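Side-chain contacts in DNA damage response protein Rtt109, putative (Neosartorya fumigata, PDB 5ZB9), which probably transfers the acetyl group of acetyl-CoA to lysine side chains of histones, histone H3 among them: residues H158-D162 and R163-K167; D273-P276 and E277-A281; S455-Q459 and L460-Q464. All blocks are in the same frame, centred on the assembly; numbering follows the deposited sequence.

How the interactions relate
The three contacts are local turns or helix ends that come one after another along the chain, and none touches another. Interaction 1 starts helix 162-177, after strand 133-140 of the large mixed sheet, and holds His158, a CoA-binding residue. Interaction 2 lies in the loop between helices 266-272 and 297-304, with its centre about 39 Å from that of interaction 1. Interaction 3 ends helix 439-457 and leads into strand 464-467, an antiparallel neighbour of strand 22-35; its centre is about 34 Å from that of interaction 1 and about 47 Å from that of interaction 2. Thus only interaction 1 borders the cofactor site, whereas the other two shape peripheral connections.

Interaction 1 of 3, residues H158-D162 and R163-K167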
loop_
_atom_site.group_PDB
_atom_site.type_symbol
_atom_site.label_atom_id
_atom_site.label_comp_id
_atom_site.label_asym_id
_atom_site.label_seq_id
_atom_site.Cartn_x
_atom_site.Cartn_y
_atom_site.Cartn_z
ATOM N N HIS A 158 19.440 9.688 1.742
ATOM C CA HIS A 158 19.969 8.331 1.706
ATOM C C HIS A 158 18.901 7.338 1.271
ATOM O O HIS A 158 17.883 7.174 1.944
ATOM C CB HIS A 158 20.544 7.943 3.070
ATOM C CG HIS A 158 21.813 8.660 3.414
ATOM N ND1 HIS A 158 22.585 9.301 2.466
ATOM C CD2 HIS A 158 22.444 8.845 4.598
ATOM C CE1 HIS A 158 23.636 9.845 3.051
ATOM N NE2 HIS A 158 23.574 9.583 4.345
ATOM N N VAL A 159 19.148 6.685 0.138
ATOM C CA VAL A 159 18.207 5.736 -0.446
ATOM C C VAL A 159 18.679 4.296 -0.227
ATOM O O VAL A 159 19.876 4.019 -0.181
ATOM C CB VAL A 159 18.010 6.005 -1.963
ATOM C CG1 VAL A 159 16.911 5.119 -2.550
ATOM C CG2 VAL A 159 17.674 7.474 -2.189
ATOM N N LEU A 160 17.722 3.390 -0.067
ATOM C CA LEU A 160 18.004 1.970 0.075
ATOM C C LEU A 160 17.976 1.267 -1.285
ATOM O O LEU A 160 17.324 1.742 -2.214
ATOM C CB LEU A 160 16.985 1.335 1.017
ATOM C CG LEU A 160 16.901 1.930 2.419
ATOM C CD1 LEU A 160 15.710 1.360 3.158
ATOM C CD2 LEU A 160 18.189 1.644 3.165
ATOM N N ASP A 161 18.673 0.139 -1.405
ATOM C CA ASP A 161 18.533 -0.686 -2.601
ATOM C C ASP A 161 17.300 -1.603 -2.466
ATOM O O ASP A 161 16.576 -1.534 -1.467
ATOM C CB ASP A 161 19.821 -1.483 -2.879
ATOM C CG ASP A 161 20.133 -2.539 -1.819
ATOM O OD1 ASP A 161 19.432 -2.631 -0.786
ATOM O OD2 ASP A 161 21.114 -3.290 -2.030
ATOM N N ASP A 162 17.049 -2.434 -3.470
ATOM C CA ASP A 162 15.866 -3.296 -3.465
ATOM C C ASP A 162 15.753 -4.161 -2.205
ATOM O O ASP A 162 14.696 -4.202 -1.578
ATOM C CB ASP A 162 15.845 -4.203 -4.701
ATOM C CG ASP A 162 15.855 -3.425 -5.989
ATOM O OD1 ASP A 162 16.489 -3.894 -6.955
ATOM O OD2 ASP A 162 15.230 -2.345 -6.034
ATOM N N ARG A 163 16.830 -4.848 -1.835
ATOM C CA ARG A 163 16.775 -5.735 -0.679
ATOM C C ARG A 163 16.497 -4.952 0.595
ATOM O O ARG A 163 15.742 -5.402 1.447
ATOM C CB ARG A 163 18.073 -6.538 -0.541
ATOM C CG ARG A 163 18.229 -7.619 -1.591
ATOM C CD ARG A 163 19.559 -8.351 -1.480
ATOM N NE ARG A 163 19.785 -9.203 -2.645
ATOM C CZ ARG A 163 19.505 -10.505 -2.688
ATOM N NH1 ARG A 163 18.998 -11.110 -1.614
ATOM N NH2 ARG A 163 19.741 -11.207 -3.799
ATOM N N GLY A 164 17.100 -3.777 0.721
ATOM C CA GLY A 164 16.870 -2.938 1.881
ATOM C C GLY A 164 15.444 -2.437 1.959
ATOM O O GLY A 164 14.866 -2.356 3.049
ATOM N N LEU A 165 14.869 -2.098 0.806
ATOM C CA LEU A 165 13.493 -1.607 0.761
ATOM C C LEU A 165 12.483 -2.695 1.121
ATOM O O LEU A 165 11.507 -2.436 1.831
ATOM C CB LEU A 165 13.171 -1.041 -0.615
ATOM C CG LEU A 165 13.347 0.469 -0.685
ATOM C CD1 LEU A 165 13.211 0.962 -2.116
ATOM C CD2 LEU A 165 12.346 1.155 0.231
ATOM N N ILE A 166 12.716 -3.909 0.634
ATOM C CA ILE A 166 11.855 -5.027 0.985
ATOM C C ILE A 166 11.881 -5.287 2.502
ATOM O O ILE A 166 10.828 -5.446 3.119
ATOM C CB ILE A 166 12.247 -6.300 0.206
ATOM C CG1 ILE A 166 12.062 -6.072 -1.296
ATOM C CG2 ILE A 166 11.410 -7.495 0.655
ATOM C CD1 ILE A 166 12.763 -7.108 -2.171
ATOM N N LYS A 167 13.063 -5.298 3.116
ATOM C CA LYS A 167 13.132 -5.484 4.565
ATOM C C LYS A 167 12.475 -4.325 5.295
ATOM O O LYS A 167 11.813 -4.523 6.317
ATOM C CB LYS A 167 14.573 -5.640 5.040
ATOM C CG LYS A 167 15.212 -6.931 4.593
ATOM C CD LYS A 167 16.666 -7.021 5.032
ATOM C CE LYS A 167 17.373 -8.147 4.281
ATOM N NZ LYS A 167 18.782 -8.367 4.722
#
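Leu160 begins the contact, packing against the first turn of helix 162-177, whose N-cap is Asp161. The CB of Leu160 lies 4.1 Å from CG of Leu165, an apolar touch, and its CD1 reaches the carbonyl of Gly164. The same leucine side chain is close to those of Trp168 and Arg171, which, like His158, bind CoA in this protein, so this helix start borders the cofactor site. Asp161 makes the cap. With CG placed between the backbone N and the carbonyl carbon (chi1 66°), its carboxylate folds back over the helix end, and Asp161 OD1 accepts from Gly164 N at 3.0 Å with an N-H...O angle of 157°. Asp161 O accepts from Leu165 N at 2.9 Å, so side chain and backbone together occupy two amides of the first turn. Asp162 follows, a buried residue whose bond to CB leads away from 163-167; its OD1 meets Arg314 in a salt bridge and the backbone N of Leu315, while OD2 accepts from Ala142 N. These partners tie the helix start to two loops. The main-chain O of Asp162 accepts from Ile166 N at 3.0 Å, and CG1 of Ile166 lies 3.2 Å from that same O.

Interaction 2 of 3, residues D273-P276 and E277-A281; sequences DELP and ESTGA
Pro276 and Thr279 meet across a tight reversal of the chain, and Glu277 is the other residue with substantial surface buried here. The bond joining the ends runs from Thr279 N to Pro276 O, 3.0 Å long with an N-H...O angle of 154°. The donor stands well above the carbonyl plane, 54° out of it, so the amide approaches a face of the carbonyl group. Thr279 also sets its side chain against this oxygen: CG2 occupies the position between its own backbone N and carbonyl carbon, and lies 3.1 Å from Pro276 O. The hydrogen bond closes a type I beta turn from Pro276 to Thr279 in the loop between helices 266-272 and 297-304; a type II turn follows from Ser278 to Ala281, its closing backbone bond weak. Glu277 takes the second position of the first turn, and its bond to CB points away from 273-276. Beyond the turn, the proline side chain touches Glu286, whose main-chain O takes a weak hydrogen bond from Thr279 OG1. Leu275 adds a looser approach, its CB 4.3 Å from CG2 of Thr279.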
loop_
_atom_site.group_PDB
_atom_site.type_symbol
_atom_site.label_atom_id
_atom_site.label_comp_id
_atom_site.label_asym_id
_atom_site.label_seq_id
_atom_site.Cartn_x
_atom_site.Cartn_y
_atom_site.Cartn_z
ATOM N N ASP A 273 -1.646 -9.072 -24.078
ATOM C CA ASP A 273 -1.497 -8.763 -25.491
ATOM C C ASP A 273 -1.137 -9.993 -26.344
ATOM O O ASP A 273 -1.083 -9.909 -27.566
ATOM C CB ASP A 273 -0.448 -7.669 -25.683
ATOM C CG ASP A 273 -0.795 -6.724 -26.835
ATOM O OD1 ASP A 273 -1.936 -6.203 -26.854
ATOM O OD2 ASP A 273 0.064 -6.508 -27.725
ATOM N N GLU A 274 -0.887 -11.132 -25.707
ATOM C CA GLU A 274 -0.732 -12.383 -26.444
ATOM C C GLU A 274 -2.104 -12.936 -26.832
ATOM O O GLU A 274 -2.209 -13.794 -27.706
ATOM C CB GLU A 274 0.036 -13.426 -25.625
ATOM C CG GLU A 274 1.443 -13.015 -25.230
ATOM C CD GLU A 274 2.174 -14.082 -24.413
ATOM O OE1 GLU A 274 1.568 -15.125 -24.081
ATOM O OE2 GLU A 274 3.367 -13.876 -24.108
ATOM N N LEU A 275 -3.153 -12.448 -26.177
ATOM C CA LEU A 275 -4.521 -12.880 -26.482
ATOM C C LEU A 275 -4.970 -12.366 -27.843
ATOM O O LEU A 275 -4.541 -11.297 -28.274
ATOM C CB LEU A 275 -5.501 -12.390 -25.411
ATOM C CG LEU A 275 -5.238 -12.807 -23.964
ATOM C CD1 LEU A 275 -6.280 -12.214 -23.033
ATOM C CD2 LEU A 275 -5.212 -14.308 -23.843
ATOM N N PRO A 276 -5.838 -13.123 -28.528
ATOM C CA PRO A 276 -6.414 -12.618 -29.782
ATOM C C PRO A 276 -7.316 -11.413 -29.514
ATOM O O PRO A 276 -7.900 -11.334 -28.440
ATOM C CB PRO A 276 -7.199 -13.817 -30.320
ATOM C CG PRO A 276 -7.417 -14.708 -29.145
ATOM C CD PRO A 276 -6.271 -14.496 -28.219
ATOM N N GLU A 277 -7.404 -10.473 -30.452
ATOM C CA GLU A 277 -8.177 -9.251 -30.209
ATOM C C GLU A 277 -9.667 -9.531 -30.274
ATOM O O GLU A 277 -10.476 -8.760 -29.761
ATOM C CB GLU A 277 -7.803 -8.148 -31.203
ATOM C CG GLU A 277 -8.285 -8.370 -32.624
ATOM C CD GLU A 277 -7.223 -8.021 -33.654
ATOM O OE1 GLU A 277 -6.016 -8.041 -33.306
ATOM O OE2 GLU A 277 -7.594 -7.729 -34.810
ATOM N N SER A 278 -10.025 -10.650 -30.894
ATOM C CA SER A 278 -11.399 -11.131 -30.865
ATOM C C SER A 278 -11.883 -11.350 -29.424
ATOM O O SER A 278 -13.088 -11.404 -29.178
ATOM C CB SER A 278 -11.520 -12.428 -31.667
ATOM O OG SER A 278 -12.851 -12.909 -31.665
ATOM N N THR A 279 -10.940 -11.481 -28.484
ATOM C CA THR A 279 -11.264 -11.602 -27.059
ATOM C C THR A 279 -11.996 -10.336 -26.603
ATOM O O THR A 279 -11.689 -9.223 -27.052
ATOM C CB THR A 279 -9.987 -11.849 -26.180
ATOM O OG1 THR A 279 -10.323 -12.625 -25.019
ATOM C CG2 THR A 279 -9.320 -10.531 -25.750
ATOM N N GLY A 280 -12.992 -10.511 -25.743
ATOM C CA GLY A 280 -13.830 -9.396 -25.341
ATOM C C GLY A 280 -14.983 -9.109 -26.297
ATOM O O GLY A 280 -16.070 -8.721 -25.855
ATOM N N ALA A 281 -14.755 -9.297 -27.600
ATOM C CA ALA A 281 -15.787 -9.056 -28.613
ATOM C C ALA A 281 -17.006 -9.948 -28.388
ATOM O O ALA A 281 -16.892 -11.034 -27.815
ATOM C CB ALA A 281 -15.224 -9.271 -30.014
#

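Interaction 3 of 3, residues S455-Q459 and L460-Q464; sequences SLADQ and LWVGQ
Apolar contact centres on Val462, whose CG2 lies 3.9 Å from CB of Ala457, bringing the buried valine back against the last turn of helix 439-457. Separately, as a methyl-to-amide-oxygen packing contact, Val462 CG2 lies 3.5 Å from Gln459 OE1, and the two side chains cross at about a right angle. Gln459 can reach that methyl because its chain is extended beyond CG (chi2 167°), carrying the amide across the bend. The polar contacts are made by that amide. No direct hydrogen bond joins the two segments; a water bridges them instead, donating to Gln459 OE1 at 2.9 Å and accepting from Gly463 N at 3.1 Å. The other end of the amide, NE2, donates to His416 O. Both ends of the group are therefore engaged, which should restrict its rotation about chi3. Val462 also touches His416, while Ala457 and Gln459 pack on Ala417 of strand 417-419, so the turn is seated beside that strand. Backbone geometry explains the change of direction: Asp458 leaves helical angles with a positive phi of 53°. With two bonds back into the last turn, this is the Schellman motif of a helix C-terminus, here leading from helix 439-457 towards strand 464-467.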
loop_
_atom_site.group_PDB
_atom_site.type_symbol
_atom_site.label_atom_id
_atom_site.label_comp_id
_atom_site.label_asym_id
_atom_site.label_seq_id
_atom_site.Cartn_x
_atom_site.Cartn_y
_atom_site.Cartn_z
ATOM N N SER A 455 -5.491 26.672 -1.100
ATOM C CA SER A 455 -6.329 27.297 -2.114
ATOM C C SER A 455 -7.338 26.311 -2.691
ATOM O O SER A 455 -8.517 26.637 -2.855
ATOM C CB SER A 455 -5.467 27.880 -3.233
ATOM O OG SER A 455 -4.503 28.782 -2.715
ATOM N N LEU A 456 -6.871 25.107 -3.004
ATOM C CA LEU A 456 -7.748 24.087 -3.578
ATOM C C LEU A 456 -8.793 23.640 -2.561
ATOM O O LEU A 456 -9.920 23.298 -2.918
ATOM C CB LEU A 456 -6.939 22.883 -4.053
ATOM C CG LEU A 456 -5.930 23.094 -5.178
ATOM C CD1 LEU A 456 -4.938 21.937 -5.204
ATOM C CD2 LEU A 456 -6.653 23.213 -6.504
ATOM N N ALA A 457 -8.397 23.645 -1.292
ATOM C CA ALA A 457 -9.244 23.176 -0.199
ATOM C C ALA A 457 -10.259 24.217 0.240
ATOM O O ALA A 457 -11.200 23.899 0.974
ATOM C CB ALA A 457 -8.385 22.781 0.988
ATOM N N ASP A 458 -10.050 25.456 -0.201
ATOM C CA ASP A 458 -10.769 26.600 0.340
ATOM C C ASP A 458 -10.639 26.635 1.858
ATOM O O ASP A 458 -11.643 26.670 2.576
ATOM C CB ASP A 458 -12.246 26.582 -0.067
ATOM C CG ASP A 458 -12.458 26.995 -1.509
ATOM O OD1 ASP A 458 -11.539 27.607 -2.103
ATOM O OD2 ASP A 458 -13.551 26.713 -2.045
ATOM N N GLN A 459 -9.392 26.596 2.324
ATOM C CA GLN A 459 -9.033 26.893 3.707
ATOM C C GLN A 459 -7.883 27.898 3.682
ATOM O O GLN A 459 -7.263 28.104 2.637
ATOM C CB GLN A 459 -8.639 25.623 4.465
ATOM C CG GLN A 459 -9.754 24.564 4.555
ATOM C CD GLN A 459 -9.245 23.199 5.042
ATOM O OE1 GLN A 459 -8.301 23.120 5.833
ATOM N NE2 GLN A 459 -9.867 22.124 4.560
ATOM N N LEU A 460 -7.611 28.546 4.809
ATOM C CA LEU A 460 -6.505 29.500 4.881
ATOM C C LEU A 460 -5.191 28.782 5.103
ATOM O O LEU A 460 -4.127 29.248 4.702
ATOM C CB LEU A 460 -6.714 30.509 6.011
ATOM C CG LEU A 460 -7.708 31.657 5.858
ATOM C CD1 LEU A 460 -9.141 31.153 5.930
ATOM C CD2 LEU A 460 -7.447 32.688 6.945
ATOM N N TRP A 461 -5.282 27.647 5.777
ATOM C CA TRP A 461 -4.118 26.879 6.174
ATOM C C TRP A 461 -4.603 25.459 6.387
ATOM O O TRP A 461 -5.596 25.240 7.076
ATOM C CB TRP A 461 -3.498 27.472 7.435
ATOM C CG TRP A 461 -2.122 27.003 7.786
ATOM C CD1 TRP A 461 -0.940 27.552 7.381
ATOM C CD2 TRP A 461 -1.782 25.925 8.663
ATOM N NE1 TRP A 461 0.117 26.867 7.931
ATOM C CE2 TRP A 461 -0.374 25.863 8.727
ATOM C CE3 TRP A 461 -2.529 24.996 9.391
ATOM C CZ2 TRP A 461 0.300 24.911 9.487
ATOM C CZ3 TRP A 461 -1.858 24.051 10.149
ATOM C CH2 TRP A 461 -0.459 24.016 10.188
ATOM N N VAL A 462 -3.928 24.500 5.766
ATOM C CA VAL A 462 -4.326 23.100 5.850
ATOM C C VAL A 462 -3.346 22.302 6.707
ATOM O O VAL A 462 -2.131 22.479 6.611
ATOM C CB VAL A 462 -4.422 22.469 4.446
ATOM C CG1 VAL A 462 -4.626 20.955 4.531
ATOM C CG2 VAL A 462 -5.544 23.125 3.650
ATOM N N GLY A 463 -3.883 21.435 7.560
ATOM C CA GLY A 463 -3.056 20.502 8.300
ATOM C C GLY A 463 -3.046 20.740 9.791
ATOM O O GLY A 463 -3.937 21.388 10.342
ATOM N N GLN A 464 -2.038 20.193 10.454
ATOM C CA GLN A 464 -1.856 20.433 11.876
ATOM C C GLN A 464 -0.445 20.086 12.271
ATOM O O GLN A 464 0.263 19.376 11.556
ATOM C CB GLN A 464 -2.849 19.628 12.716
ATOM C CG GLN A 464 -2.711 18.125 12.597
ATOM C CD GLN A 464 -3.832 17.384 13.310
ATOM O OE1 GLN A 464 -4.829 17.011 12.700
ATOM N NE2 GLN A 464 -3.669 17.168 14.608
HETATM O O HOH W 1 -6.937 21.428 7.763
#